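Local coordinates for diaminopimelate decarboxylase (Helicobacter pylori, PDB 2QGH), which catalyses the pyridoxal-phosphate-dependent decarboxylation of meso-diaminopimelate to L-lysine, the last step of lysine biosynthesis, at residues V130-Q144 with E183-L197. Residues are numbered along the deposited sequence; the frame is centred on the assembly and turned at random.
Sequences VESFMELKTIETIAQ and EALEMFLWAKKSAFL
Phe133 drives the edge of its ring into the face of Trp190, a T-shaped pair with planes at 86° and Phe133 CZ 3.5 Å from Trp190 CG. One face of the Phe133 ring carries the CG methylene of Met187, 3.6 Å from the ring centroid, while the Glu186 carboxylate lies at its edge. Trp190 shares the face that receives Phe133 with the aliphatic part of Lys137, and Lys193 NZ lies over the opposite one. Being flat, the phenyl of Phe133 can offer a face to Met187 and a narrow edge to Trp190, and so enters as a knob among Glu183, Glu186, Met187 and Trp190; the broad indole fills the answering hole between Phe133, Leu136, Lys137 and Glu140. Met187 bends at its last torsion (chi3 73°), which carries CE in under the start of helix 133-146, 3.6 Å from Val130 CG2. There a water accepts from Phe133 N and donates to Glu183 OE1.

At the other end, the long, extended Glu140 side chain reaches across to Ser194, whose OG donates to Glu140 OE1; the modelled bond is very short and, with the carboxylate set too close to Trp190, its exact length is doubtful. Ser194 OG also accepts from Phe196 N at 3.1 Å, an ST turn that shapes the exit from helix 181-193. Phe196 presents one face to Gln144 CG, 3.5 Å from its centroid, and the other to Ala195 CB; the small Ala143 lets the turn come close. Deeper in, Leu136 CG lies 3.8 Å from Leu197 CD1.

Helix segments 133-144 and 183-193 run nearly parallel, at 10°, their axes approaching to 10.7 Å, as adjacent outer helices of the TIM barrel. Beneath them strand 150-155 separates strands 127-130 and 197-203, its Ile152 touching Leu136 and its Ile154 Met187; helix 114-122 packs against Ile139.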
ATOM      1  N   VAL A 130     -21.754  13.416   7.816  1.00 17.78           N
ATOM      2  CA  VAL A 130     -22.368  12.395   6.972  1.00 18.34           C
ATOM      3  C   VAL A 130     -22.230  12.654   5.476  1.00 18.37           C
ATOM      4  O   VAL A 130     -22.298  13.795   5.014  1.00 18.57           O
ATOM      5  CB  VAL A 130     -23.855  12.192   7.346  1.00 16.54           C
ATOM      6  CG1 VAL A 130     -24.042  12.438   8.831  1.00 17.23           C
ATOM      7  CG2 VAL A 130     -24.729  13.097   6.544  1.00 19.31           C
ATOM      8  N   GLU A 131     -22.047  11.573   4.727  1.00 19.76           N
ATOM      9  CA  GLU A 131     -21.853  11.663   3.293  1.00 20.91           C
ATOM     10  C   GLU A 131     -23.015  11.099   2.478  1.00 21.16           C
ATOM     11  O   GLU A 131     -23.025  11.218   1.256  1.00 20.73           O
ATOM     12  CB  GLU A 131     -20.551  10.949   2.921  1.00 21.26           C
ATOM     13  CG  GLU A 131     -19.382  11.279   3.845  1.00 22.49           C
ATOM     14  CD  GLU A 131     -18.205  11.911   3.119  1.00 22.93           C
ATOM     15  OE1 GLU A 131     -17.145  12.091   3.753  1.00 23.07           O
ATOM     16  OE2 GLU A 131     -18.343  12.232   1.919  1.00 21.71           O
ATOM     17  N   SER A 132     -23.985  10.477   3.143  1.00 22.32           N
ATOM     18  CA  SER A 132     -25.134   9.928   2.427  1.00 23.78           C
ATOM     19  C   SER A 132     -26.409  10.032   3.251  1.00 24.21           C
ATOM     20  O   SER A 132     -26.365  10.090   4.474  1.00 26.27           O
ATOM     21  CB  SER A 132     -24.885   8.460   2.039  1.00 23.62           C
ATOM     22  OG  SER A 132     -24.960   7.591   3.161  1.00 25.86           O
ATOM     23  N   PHE A 133     -27.552  10.059   2.577  1.00 25.39           N
ATOM     24  CA  PHE A 133     -28.821  10.145   3.278  1.00 25.67           C
ATOM     25  C   PHE A 133     -29.046   8.861   4.078  1.00 25.25           C
ATOM     26  O   PHE A 133     -29.591   8.905   5.178  1.00 24.69           O
ATOM     27  CB  PHE A 133     -29.963  10.368   2.279  1.00 27.15           C
ATOM     28  CG  PHE A 133     -31.158  11.091   2.855  1.00 28.88           C
ATOM     29  CD1 PHE A 133     -32.050  11.756   2.015  1.00 31.26           C
ATOM     30  CD2 PHE A 133     -31.388  11.126   4.229  1.00 29.79           C
ATOM     31  CE1 PHE A 133     -33.149  12.451   2.537  1.00 31.45           C
ATOM     32  CE2 PHE A 133     -32.485  11.818   4.758  1.00 29.09           C
ATOM     33  CZ  PHE A 133     -33.362  12.480   3.910  1.00 29.65           C
ATOM     34  N   MET A 134     -28.615   7.725   3.531  1.00 25.11           N
ATOM     35  CA  MET A 134     -28.775   6.446   4.219  1.00 24.55           C
ATOM     36  C   MET A 134     -27.909   6.408   5.478  1.00 23.73           C
ATOM     37  O   MET A 134     -28.240   5.730   6.445  1.00 24.14           O
ATOM     38  CB  MET A 134     -28.415   5.272   3.293  1.00 27.08           C
ATOM     39  CG  MET A 134     -28.825   3.902   3.858  1.00 30.55           C
ATOM     40  SD  MET A 134     -28.458   2.454   2.806  1.00 37.50           S
ATOM     41  CE  MET A 134     -29.584   2.778   1.387  1.00 33.71           C
ATOM     42  N   GLU A 135     -26.796   7.136   5.468  1.00 23.62           N
ATOM     43  CA  GLU A 135     -25.924   7.192   6.639  1.00 21.87           C
ATOM     44  C   GLU A 135     -26.643   7.996   7.718  1.00 20.78           C
ATOM     45  O   GLU A 135     -26.603   7.658   8.893  1.00 20.58           O
ATOM     46  CB  GLU A 135     -24.603   7.896   6.308  1.00 22.04           C
ATOM     47  CG  GLU A 135     -23.544   7.772   7.401  1.00 21.12           C
ATOM     48  CD  GLU A 135     -22.527   8.908   7.374  1.00 22.41           C
ATOM     49  OE1 GLU A 135     -22.202   9.395   6.269  1.00 18.24           O
ATOM     50  OE2 GLU A 135     -22.039   9.303   8.461  1.00 20.21           O
ATOM     51  N   LEU A 136     -27.290   9.080   7.305  1.00 20.72           N
ATOM     52  CA  LEU A 136     -28.017   9.944   8.219  1.00 20.25           C
ATOM     53  C   LEU A 136     -29.133   9.173   8.926  1.00 21.29           C
ATOM     54  O   LEU A 136     -29.350   9.339  10.125  1.00 21.35           O
ATOM     55  CB  LEU A 136     -28.610  11.131   7.453  1.00 19.99           C
ATOM     56  CG  LEU A 136     -29.150  12.305   8.277  1.00 18.74           C
ATOM     57  CD1 LEU A 136     -27.996  13.053   8.941  1.00 19.00           C
ATOM     58  CD2 LEU A 136     -29.930  13.244   7.368  1.00 19.20           C
ATOM     59  N   LYS A 137     -29.841   8.335   8.178  1.00 21.47           N
ATOM     60  CA  LYS A 137     -30.927   7.542   8.749  1.00 24.11           C
ATOM     61  C   LYS A 137     -30.361   6.473   9.677  1.00 23.48           C
ATOM     62  O   LYS A 137     -30.979   6.107  10.677  1.00 22.50           O
ATOM     63  CB  LYS A 137     -31.744   6.880   7.632  1.00 25.56           C
ATOM     64  CG  LYS A 137     -32.575   7.853   6.805  1.00 28.36           C
ATOM     65  CD  LYS A 137     -33.224   7.148   5.621  1.00 29.90           C
ATOM     66  CE  LYS A 137     -34.230   8.041   4.902  1.00 30.79           C
ATOM     67  NZ  LYS A 137     -35.527   8.136   5.633  1.00 30.85           N
ATOM     68  N   THR A 138     -29.177   5.976   9.336  1.00 23.23           N
ATOM     69  CA  THR A 138     -28.525   4.953  10.133  1.00 22.89           C
ATOM     70  C   THR A 138     -28.108   5.540  11.471  1.00 23.41           C
ATOM     71  O   THR A 138     -28.321   4.932  12.523  1.00 25.68           O
ATOM     72  CB  THR A 138     -27.297   4.402   9.402  1.00 22.84           C
ATOM     73  OG1 THR A 138     -27.706   3.890   8.129  1.00 23.23           O
ATOM     74  CG2 THR A 138     -26.654   3.285  10.199  1.00 22.21           C
ATOM     75  N   ILE A 139     -27.518   6.728  11.427  1.00 22.19           N
ATOM     76  CA  ILE A 139     -27.082   7.407  12.637  1.00 21.46           C
ATOM     77  C   ILE A 139     -28.288   7.694  13.532  1.00 22.94           C
ATOM     78  O   ILE A 139     -28.232   7.507  14.754  1.00 23.11           O
ATOM     79  CB  ILE A 139     -26.381   8.734  12.295  1.00 20.45           C
ATOM     80  CG1 ILE A 139     -25.120   8.456  11.471  1.00 21.20           C
ATOM     81  CG2 ILE A 139     -26.034   9.488  13.570  1.00 20.05           C
ATOM     82  CD1 ILE A 139     -24.453   9.710  10.905  1.00 20.29           C
ATOM     83  N   GLU A 140     -29.381   8.142  12.919  1.00 22.53           N
ATOM     84  CA  GLU A 140     -30.591   8.454  13.663  1.00 24.98           C
ATOM     85  C   GLU A 140     -31.090   7.254  14.447  1.00 26.37           C
ATOM     86  O   GLU A 140     -31.426   7.366  15.629  1.00 28.87           O
ATOM     87  CB  GLU A 140     -31.706   8.914  12.727  1.00 24.48           C
ATOM     88  CG  GLU A 140     -32.906   9.452  13.478  1.00 29.35           C
ATOM     89  CD  GLU A 140     -34.094   9.684  12.583  1.00 33.22           C
ATOM     90  OE1 GLU A 140     -35.012  10.432  12.982  1.00 34.50           O
ATOM     91  OE2 GLU A 140     -34.113   9.106  11.479  1.00 37.01           O
ATOM     92  N   THR A 141     -31.155   6.106  13.783  1.00 26.16           N
ATOM     93  CA  THR A 141     -31.623   4.890  14.429  1.00 25.64           C
ATOM     94  C   THR A 141     -30.751   4.527  15.627  1.00 25.01           C
ATOM     95  O   THR A 141     -31.255   4.100  16.668  1.00 23.88           O
ATOM     96  CB  THR A 141     -31.622   3.708  13.439  1.00 25.58           C
ATOM     97  OG1 THR A 141     -32.530   3.987  12.369  1.00 27.03           O
ATOM     98  CG2 THR A 141     -32.047   2.425  14.135  1.00 26.27           C
ATOM     99  N   ILE A 142     -29.440   4.693  15.479  1.00 24.77           N
ATOM    100  CA  ILE A 142     -28.521   4.356  16.555  1.00 24.19           C
ATOM    101  C   ILE A 142     -28.596   5.387  17.676  1.00 25.21           C
ATOM    102  O   ILE A 142     -28.570   5.034  18.850  1.00 26.09           O
ATOM    103  CB  ILE A 142     -27.065   4.240  16.033  1.00 22.97           C
ATOM    104  CG1 ILE A 142     -26.968   3.076  15.033  1.00 22.05           C
ATOM    105  CG2 ILE A 142     -26.103   4.002  17.200  1.00 23.68           C
ATOM    106  CD1 ILE A 142     -25.581   2.863  14.458  1.00 17.68           C
ATOM    107  N   ALA A 143     -28.706   6.659  17.312  1.00 25.47           N
ATOM    108  CA  ALA A 143     -28.790   7.718  18.308  1.00 25.48           C
ATOM    109  C   ALA A 143     -30.061   7.521  19.128  1.00 24.97           C
ATOM    110  O   ALA A 143     -30.069   7.675  20.354  1.00 21.05           O
ATOM    111  CB  ALA A 143     -28.813   9.076  17.624  1.00 24.85           C
ATOM    112  N   GLN A 144     -31.132   7.167  18.432  1.00 25.03           N
ATOM    113  CA  GLN A 144     -32.408   6.954  19.076  1.00 26.36           C
ATOM    114  C   GLN A 144     -32.344   5.854  20.122  1.00 28.01           C
ATOM    115  O   GLN A 144     -32.902   5.993  21.211  1.00 28.08           O
ATOM    116  CB  GLN A 144     -33.458   6.606  18.034  1.00 29.60           C
ATOM    117  CG  GLN A 144     -34.855   6.505  18.603  1.00 34.22           C
ATOM    118  CD  GLN A 144     -35.904   6.350  17.533  1.00 36.79           C
ATOM    119  OE1 GLN A 144     -37.095   6.456  17.807  1.00 39.73           O
ATOM    120  NE2 GLN A 144     -35.470   6.097  16.301  1.00 39.48           N
ATOM    121  N   GLU A 183     -30.105  17.521  -2.731  1.00 31.30           N
ATOM    122  CA  GLU A 183     -30.150  16.404  -1.800  1.00 31.54           C
ATOM    123  C   GLU A 183     -29.753  16.834  -0.391  1.00 31.08           C
ATOM    124  O   GLU A 183     -30.331  16.374   0.593  1.00 31.41           O
ATOM    125  CB  GLU A 183     -29.219  15.288  -2.272  1.00 33.30           C
ATOM    126  CG  GLU A 183     -29.094  14.124  -1.292  1.00 36.86           C
ATOM    127  CD  GLU A 183     -29.990  12.960  -1.633  1.00 38.07           C
ATOM    128  OE1 GLU A 183     -29.951  11.936  -0.913  1.00 39.09           O
ATOM    129  OE2 GLU A 183     -30.731  13.066  -2.626  1.00 41.26           O
ATOM    130  N   ALA A 184     -28.760  17.711  -0.297  1.00 30.17           N
ATOM    131  CA  ALA A 184     -28.291  18.188   0.996  1.00 30.55           C
ATOM    132  C   ALA A 184     -29.387  18.977   1.700  1.00 30.98           C
ATOM    133  O   ALA A 184     -29.619  18.806   2.899  1.00 30.26           O
ATOM    134  CB  ALA A 184     -27.060  19.057   0.816  1.00 29.11           C
ATOM    135  N   LEU A 185     -30.053  19.845   0.948  1.00 31.53           N
ATOM    136  CA  LEU A 185     -31.130  20.653   1.499  1.00 31.89           C
ATOM    137  C   LEU A 185     -32.168  19.738   2.116  1.00 30.34           C
ATOM    138  O   LEU A 185     -32.667  19.997   3.206  1.00 31.84           O
ATOM    139  CB  LEU A 185     -31.778  21.507   0.406  1.00 33.97           C
ATOM    140  CG  LEU A 185     -30.954  22.715  -0.058  1.00 36.30           C
ATOM    141  CD1 LEU A 185     -31.572  23.329  -1.304  1.00 37.79           C
ATOM    142  CD2 LEU A 185     -30.878  23.737   1.065  1.00 37.00           C
ATOM    143  N   GLU A 186     -32.475  18.656   1.418  1.00 28.84           N
ATOM    144  CA  GLU A 186     -33.459  17.705   1.900  1.00 29.17           C
ATOM    145  C   GLU A 186     -32.960  16.994   3.159  1.00 28.44           C
ATOM    146  O   GLU A 186     -33.694  16.865   4.140  1.00 29.13           O
ATOM    147  CB  GLU A 186     -33.778  16.690   0.800  1.00 30.11           C
ATOM    148  CG  GLU A 186     -34.917  15.752   1.149  1.00 33.89           C
ATOM    149  CD  GLU A 186     -35.225  14.757   0.046  1.00 34.95           C
ATOM    150  OE1 GLU A 186     -36.077  13.871   0.279  1.00 33.55           O
ATOM    151  OE2 GLU A 186     -34.618  14.857  -1.047  1.00 35.75           O
ATOM    152  N   MET A 187     -31.709  16.545   3.132  1.00 27.28           N
ATOM    153  CA  MET A 187     -31.119  15.853   4.273  1.00 26.36           C
ATOM    154  C   MET A 187     -31.132  16.741   5.520  1.00 26.27           C
ATOM    155  O   MET A 187     -31.453  16.287   6.621  1.00 24.24           O
ATOM    156  CB  MET A 187     -29.684  15.421   3.942  1.00 25.23           C
ATOM    157  CG  MET A 187     -29.595  14.193   3.044  1.00 23.38           C
ATOM    158  SD  MET A 187     -27.935  13.847   2.408  1.00 20.95           S
ATOM    159  CE  MET A 187     -27.120  13.209   3.911  1.00 23.23           C
ATOM    160  N   PHE A 188     -30.789  18.010   5.338  1.00 26.19           N
ATOM    161  CA  PHE A 188     -30.774  18.951   6.448  1.00 27.96           C
ATOM    162  C   PHE A 188     -32.157  19.099   7.077  1.00 28.10           C
ATOM    163  O   PHE A 188     -32.307  19.013   8.298  1.00 28.07           O
ATOM    164  CB  PHE A 188     -30.285  20.321   5.972  1.00 27.48           C
ATOM    165  CG  PHE A 188     -28.837  20.582   6.257  1.00 27.82           C
ATOM    166  CD1 PHE A 188     -27.909  20.647   5.221  1.00 27.67           C
ATOM    167  CD2 PHE A 188     -28.400  20.787   7.562  1.00 28.36           C
ATOM    168  CE1 PHE A 188     -26.567  20.916   5.481  1.00 29.18           C
ATOM    169  CE2 PHE A 188     -27.060  21.057   7.836  1.00 28.57           C
ATOM    170  CZ  PHE A 188     -26.143  21.122   6.798  1.00 28.87           C
ATOM    171  N   LEU A 189     -33.163  19.337   6.244  1.00 27.51           N
ATOM    172  CA  LEU A 189     -34.523  19.493   6.742  1.00 29.57           C
ATOM    173  C   LEU A 189     -34.888  18.249   7.539  1.00 28.18           C
ATOM    174  O   LEU A 189     -35.530  18.331   8.583  1.00 28.62           O
ATOM    175  CB  LEU A 189     -35.498  19.682   5.573  1.00 29.87           C
ATOM    176  CG  LEU A 189     -35.256  20.951   4.749  1.00 32.53           C
ATOM    177  CD1 LEU A 189     -36.170  20.984   3.534  1.00 31.34           C
ATOM    178  CD2 LEU A 189     -35.486  22.165   5.634  1.00 31.59           C
ATOM    179  N   TRP A 190     -34.439  17.102   7.040  1.00 28.36           N
ATOM    180  CA  TRP A 190     -34.703  15.817   7.668  1.00 27.79           C
ATOM    181  C   TRP A 190     -34.081  15.705   9.056  1.00 28.74           C
ATOM    182  O   TRP A 190     -34.694  15.162   9.977  1.00 29.17           O
ATOM    183  CB  TRP A 190     -34.159  14.704   6.791  1.00 28.73           C
ATOM    184  CG  TRP A 190     -34.948  13.463   6.875  1.00 28.57           C
ATOM    185  CD1 TRP A 190     -36.074  13.158   6.160  1.00 30.02           C
ATOM    186  CD2 TRP A 190     -34.683  12.340   7.712  1.00 27.78           C
ATOM    187  NE1 TRP A 190     -36.523  11.905   6.500  1.00 31.19           N
ATOM    188  CE2 TRP A 190     -35.687  11.380   7.451  1.00 30.16           C
ATOM    189  CE3 TRP A 190     -33.694  12.048   8.655  1.00 28.78           C
ATOM    190  CZ2 TRP A 190     -35.729  10.146   8.099  1.00 30.34           C
ATOM    191  CZ3 TRP A 190     -33.733  10.825   9.299  1.00 29.16           C
ATOM    192  CH2 TRP A 190     -34.747   9.885   9.016  1.00 31.10           C
ATOM    193  N   ALA A 191     -32.858  16.208   9.198  1.00 27.94           N
ATOM    194  CA  ALA A 191     -32.164  16.158  10.479  1.00 28.60           C
ATOM    195  C   ALA A 191     -32.783  17.157  11.453  1.00 29.14           C
ATOM    196  O   ALA A 191     -32.715  16.974  12.666  1.00 30.02           O
ATOM    197  CB  ALA A 191     -30.674  16.457  10.290  1.00 26.71           C
ATOM    198  N   LYS A 192     -33.387  18.212  10.918  1.00 28.58           N
ATOM    199  CA  LYS A 192     -34.024  19.230  11.752  1.00 29.04           C
ATOM    200  C   LYS A 192     -35.269  18.650  12.427  1.00 27.49           C
ATOM    201  O   LYS A 192     -35.441  18.780  13.633  1.00 26.84           O
ATOM    202  CB  LYS A 192     -34.404  20.444  10.894  1.00 28.73           C
ATOM    203  CG  LYS A 192     -35.038  21.598  11.647  1.00 29.73           C
ATOM    204  CD  LYS A 192     -35.373  22.732  10.680  1.00 32.57           C
ATOM    205  CE  LYS A 192     -36.039  23.915  11.371  1.00 34.97           C
ATOM    206  NZ  LYS A 192     -37.446  23.628  11.780  1.00 36.54           N
ATOM    207  N   LYS A 193     -36.119  18.000  11.637  1.00 28.41           N
ATOM    208  CA  LYS A 193     -37.354  17.387  12.131  1.00 29.50           C
ATOM    209  C   LYS A 193     -37.084  16.274  13.146  1.00 30.11           C
ATOM    210  O   LYS A 193     -37.805  16.130  14.133  1.00 30.62           O
ATOM    211  CB  LYS A 193     -38.156  16.791  10.970  1.00 30.40           C
ATOM    212  CG  LYS A 193     -38.397  17.729   9.805  1.00 35.42           C
ATOM    213  CD  LYS A 193     -39.304  17.091   8.747  1.00 40.23           C
ATOM    214  CE  LYS A 193     -38.649  15.884   8.045  1.00 43.10           C
ATOM    215  NZ  LYS A 193     -38.491  14.672   8.914  1.00 43.19           N
ATOM    216  N   SER A 194     -36.049  15.481  12.892  1.00 29.27           N
ATOM    217  CA  SER A 194     -35.705  14.378  13.775  1.00 28.38           C
ATOM    218  C   SER A 194     -35.362  14.859  15.176  1.00 27.20           C
ATOM    219  O   SER A 194     -34.760  15.914  15.352  1.00 28.20           O
ATOM    220  CB  SER A 194     -34.530  13.584  13.201  1.00 27.48           C
ATOM    221  OG  SER A 194     -34.182  12.520  14.070  1.00 28.96           O
ATOM    222  N   ALA A 195     -35.752  14.070  16.170  1.00 26.49           N
ATOM    223  CA  ALA A 195     -35.497  14.398  17.564  1.00 25.64           C
ATOM    224  C   ALA A 195     -34.159  13.807  17.983  1.00 26.58           C
ATOM    225  O   ALA A 195     -33.675  14.041  19.098  1.00 26.62           O
ATOM    226  CB  ALA A 195     -36.617  13.834  18.436  1.00 22.02           C
ATOM    227  N   PHE A 196     -33.552  13.043  17.078  1.00 26.81           N
ATOM    228  CA  PHE A 196     -32.284  12.404  17.384  1.00 26.82           C
ATOM    229  C   PHE A 196     -31.115  12.887  16.544  1.00 26.64           C
ATOM    230  O   PHE A 196     -30.034  12.300  16.569  1.00 28.21           O
ATOM    231  CB  PHE A 196     -32.452  10.888  17.275  1.00 26.99           C
ATOM    232  CG  PHE A 196     -33.641  10.377  18.027  1.00 27.28           C
ATOM    233  CD1 PHE A 196     -34.883  10.284  17.405  1.00 26.78           C
ATOM    234  CD2 PHE A 196     -33.537  10.060  19.379  1.00 27.03           C
ATOM    235  CE1 PHE A 196     -36.012   9.884  18.122  1.00 28.16           C
ATOM    236  CE2 PHE A 196     -34.657   9.661  20.106  1.00 27.26           C
ATOM    237  CZ  PHE A 196     -35.898   9.571  19.477  1.00 27.59           C
ATOM    238  N   LEU A 197     -31.333  13.967  15.809  1.00 25.98           N
ATOM    239  CA  LEU A 197     -30.289  14.547  14.988  1.00 27.38           C
ATOM    240  C   LEU A 197     -30.292  16.038  15.248  1.00 27.01           C
ATOM    241  O   LEU A 197     -31.331  16.617  15.530  1.00 29.02           O
ATOM    242  CB  LEU A 197     -30.546  14.281  13.504  1.00 27.16           C
ATOM    243  CG  LEU A 197     -30.555  12.811  13.075  1.00 27.90           C
ATOM    244  CD1 LEU A 197     -30.925  12.719  11.603  1.00 27.33           C
ATOM    245  CD2 LEU A 197     -29.195  12.188  13.331  1.00 25.94           C
TER
HETATM  246  O   HOH W   1     -27.591   9.966  -0.345  1.00 32.36           O